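Local coordinates for possible protein of nuclear scaffold (Encephalitozoon cuniculi, PDB 3KAE), which probably serves as the Cdc27 (APC3) subunit of the anaphase-promoting complex, its N-terminal tetratricopeptide-repeat domain, the part described here, forming a homodimer, at residues C[67-72]-C[79-84]. Residues are numbered along the deposited sequence; the frame is centred on the assembly and turned at random.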
ATOM      1  N   TYR C  67      -9.193  -8.590   4.768  1.00 47.11           N
ATOM      2  CA  TYR C  67      -8.974  -7.139   4.860  1.00 39.49           C
ATOM      3  C   TYR C  67      -9.649  -6.562   6.106  1.00 41.79           C
ATOM      4  O   TYR C  67      -9.190  -5.586   6.696  1.00 47.93           O
ATOM      5  CB  TYR C  67      -9.427  -6.409   3.578  1.00 43.00           C
ATOM      6  CG  TYR C  67      -8.338  -6.425   2.550  1.00 37.66           C
ATOM      7  CD1 TYR C  67      -8.225  -7.468   1.647  1.00 45.01           C
ATOM      8  CD2 TYR C  67      -7.379  -5.434   2.525  1.00 36.13           C
ATOM      9  CE1 TYR C  67      -7.194  -7.500   0.725  1.00 41.47           C
ATOM     10  CE2 TYR C  67      -6.339  -5.468   1.609  1.00 34.81           C
ATOM     11  CZ  TYR C  67      -6.252  -6.505   0.719  1.00 35.02           C
ATOM     12  OH  TYR C  67      -5.231  -6.522  -0.216  1.00 35.59           O
ATOM     13  N   GLU C  68     -10.726  -7.198   6.526  1.00 42.65           N
ATOM     14  CA  GLU C  68     -11.377  -6.761   7.718  1.00 44.09           C
ATOM     15  C   GLU C  68     -10.418  -6.880   8.894  1.00 63.62           C
ATOM     16  O   GLU C  68     -10.231  -5.923   9.655  1.00 48.02           O
ATOM     17  CB  GLU C  68     -12.621  -7.611   7.953  1.00 52.60           C
ATOM     18  CG  GLU C  68     -13.677  -6.919   8.743  1.00 56.85           C
ATOM     19  CD  GLU C  68     -14.951  -7.733   8.828  1.00 66.68           C
ATOM     20  OE1 GLU C  68     -15.629  -7.930   7.790  1.00 78.29           O
ATOM     21  OE2 GLU C  68     -15.268  -8.173   9.944  1.00 80.02           O
ATOM     22  N   SER C  69      -9.802  -8.060   9.026  1.00 57.45           N
ATOM     23  CA  SER C  69      -8.801  -8.312  10.059  1.00 51.08           C
ATOM     24  C   SER C  69      -7.640  -7.318   9.970  1.00 50.07           C
ATOM     25  O   SER C  69      -7.210  -6.777  10.984  1.00 40.53           O
ATOM     26  CB  SER C  69      -8.276  -9.746   9.964  1.00 64.26           C
ATOM     27  OG  SER C  69      -7.612 -10.115  11.168  1.00 71.87           O
ATOM     28  N   LEU C  70      -7.163  -7.033   8.759  1.00 43.85           N
ATOM     29  CA  LEU C  70      -6.085  -6.043   8.609  1.00 37.52           C
ATOM     30  C   LEU C  70      -6.493  -4.673   9.141  1.00 61.21           C
ATOM     31  O   LEU C  70      -5.709  -4.026   9.848  1.00 48.05           O
ATOM     32  CB  LEU C  70      -5.634  -5.901   7.159  1.00 36.22           C
ATOM     33  CG  LEU C  70      -5.122  -7.136   6.427  1.00 46.95           C
ATOM     34  CD1 LEU C  70      -4.739  -6.749   4.981  1.00 41.73           C
ATOM     35  CD2 LEU C  70      -3.943  -7.745   7.192  1.00 51.44           C
ATOM     36  N   CYS C  71      -7.712  -4.231   8.788  1.00 46.58           N
ATOM     37  CA  CYS C  71      -8.199  -2.910   9.185  1.00 46.69           C
ATOM     38  C   CYS C  71      -8.350  -2.861  10.684  1.00 41.12           C
ATOM     39  O   CYS C  71      -7.961  -1.888  11.321  1.00 53.68           O
ATOM     40  CB  CYS C  71      -9.558  -2.567   8.524  1.00 44.22           C
ATOM     41  SG  CYS C  71      -9.519  -2.365   6.723  1.00 47.90           S
ATOM     42  N   TYR C  72      -8.924  -3.917  11.248  1.00 54.10           N
ATOM     43  CA  TYR C  72      -9.038  -4.051  12.704  1.00 43.81           C
ATOM     44  C   TYR C  72      -7.694  -4.010  13.407  1.00 59.51           C
ATOM     45  O   TYR C  72      -7.567  -3.409  14.469  1.00 59.62           O
ATOM     46  CB  TYR C  72      -9.807  -5.315  13.079  1.00 58.03           C
ATOM     47  CG  TYR C  72     -11.312  -5.173  12.938  1.00 58.34           C
ATOM     48  CD1 TYR C  72     -11.969  -4.042  13.408  1.00 59.05           C
ATOM     49  CD2 TYR C  72     -12.071  -6.172  12.341  1.00 64.14           C
ATOM     50  CE1 TYR C  72     -13.356  -3.900  13.280  1.00 61.94           C
ATOM     51  CE2 TYR C  72     -13.444  -6.041  12.206  1.00 78.75           C
ATOM     52  CZ  TYR C  72     -14.077  -4.905  12.676  1.00 71.16           C
ATOM     53  OH  TYR C  72     -15.435  -4.785  12.543  1.00 82.67           O
ATOM     54  N   LYS C  79      -9.512  -8.159  19.033  1.00 52.99           N
ATOM     55  CA  LYS C  79     -10.517  -9.190  19.238  1.00 56.97           C
ATOM     56  C   LYS C  79     -11.311  -9.347  17.956  1.00 70.18           C
ATOM     57  O   LYS C  79     -11.667 -10.454  17.556  1.00 80.43           O
ATOM     58  CB  LYS C  79     -11.437  -8.831  20.398  1.00 63.45           C
ATOM     59  N   LYS C  80     -11.588  -8.223  17.309  1.00 69.71           N
ATOM     60  CA  LYS C  80     -12.337  -8.246  16.063  1.00 68.78           C
ATOM     61  C   LYS C  80     -11.468  -8.761  14.924  1.00 66.53           C
ATOM     62  O   LYS C  80     -11.927  -9.575  14.118  1.00 57.48           O
ATOM     63  CB  LYS C  80     -12.916  -6.871  15.754  1.00 72.44           C
ATOM     64  CG  LYS C  80     -14.055  -6.469  16.686  1.00 81.30           C
ATOM     65  CD  LYS C  80     -14.773  -5.206  16.205  1.00 68.19           C
ATOM     66  CE  LYS C  80     -15.973  -4.861  17.082  1.00 81.57           C
ATOM     67  NZ  LYS C  80     -15.609  -4.101  18.317  1.00 84.85           N
ATOM     68  N   ALA C  81     -10.211  -8.308  14.878  1.00 54.12           N
ATOM     69  CA  ALA C  81      -9.240  -8.830  13.919  1.00 47.11           C
ATOM     70  C   ALA C  81      -9.215 -10.350  13.955  1.00 57.68           C
ATOM     71  O   ALA C  81      -9.334 -11.005  12.918  1.00 52.85           O
ATOM     72  CB  ALA C  81      -7.856  -8.255  14.181  1.00 46.36           C
ATOM     73  N   ILE C  82      -9.071 -10.900  15.159  1.00 72.79           N
ATOM     74  CA  ILE C  82      -9.062 -12.339  15.361  1.00 66.69           C
ATOM     75  C   ILE C  82     -10.369 -12.990  14.904  1.00 67.69           C
ATOM     76  O   ILE C  82     -10.369 -13.961  14.150  1.00 67.76           O
ATOM     77  CB  ILE C  82      -8.835 -12.675  16.841  1.00 65.51           C
ATOM     78  CG1 ILE C  82      -7.450 -12.190  17.271  1.00 75.42           C
ATOM     79  CG2 ILE C  82      -9.035 -14.181  17.084  1.00 57.07           C
ATOM     80  CD1 ILE C  82      -7.080 -12.518  18.719  1.00 65.62           C
ATOM     81  N   LYS C  83     -11.486 -12.461  15.376  1.00 72.83           N
ATOM     82  CA  LYS C  83     -12.786 -13.004  14.994  1.00 73.87           C
ATOM     83  C   LYS C  83     -12.929 -13.065  13.473  1.00 72.98           C
ATOM     84  O   LYS C  83     -13.435 -14.043  12.927  1.00 72.04           O
ATOM     85  CB  LYS C  83     -13.918 -12.182  15.608  1.00 67.42           C
ATOM     86  N   SER C  84     -12.463 -12.027  12.791  1.00 60.29           N
ATOM     87  CA  SER C  84     -12.605 -11.959  11.337  1.00 69.73           C
ATOM     88  C   SER C  84     -11.851 -13.095  10.660  1.00 71.72           C
ATOM     89  O   SER C  84     -12.355 -13.706   9.719  1.00 80.33           O
ATOM     90  CB  SER C  84     -12.129 -10.603  10.786  1.00 52.61           C
ATOM     91  OG  SER C  84     -13.051  -9.576  11.088  1.00 77.23           O
TER
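CB of Lys-80 sits over the face of the Tyr-72 ring, 3.5 Å from the ring centroid and only 7° off the normal, a CH-pi contact. The chain then runs obliquely across the ring, so that CD of Lys-80 passes 3.5 Å from CE1 of Tyr-72, before a bend at its last torsion leads the ammonium group off to a salt bridge with Asp-77. OG of Ser-84 lies at the edge of the same ring, near its plane, beside CE2, while CB of Tyr-72 packs 3.7 Å from CB of Ala-81.

Two serines, one from each helix, add polar ties. OG of Ser-84 donates to OE2 of Glu-68 over 2.9 Å, arriving well above the carboxylate plane; the Glu-68 chain reaches it with CG anti to the backbone N. In the other direction OG of Ser-69 donates to O of Ala-81 at 2.6 Å. The hydroxyl comes in well above the plane of the carbonyl, at 109° to the C=O bond. A weak, long ion pair with Lys-65 also engages the Glu-68 carboxylate.

The pairing is close where small residues meet: CA of Ser-69 and CA of Ala-81 stand 3.9 Å apart, and the segment axes approach to 7.8 Å at 168°. This is an antiparallel pair with a short turn, consistent with the tetratricopeptide-repeat architecture of this domain. Within the helical array, Glu-68 and Tyr-72 touch Leu-53 of helix 49-57, Tyr-72 also meeting His-57, whereas Ser-69 and Ala-81 pack on Leu-123 of helix 113-126, where Ser-69 also touches Leu-119.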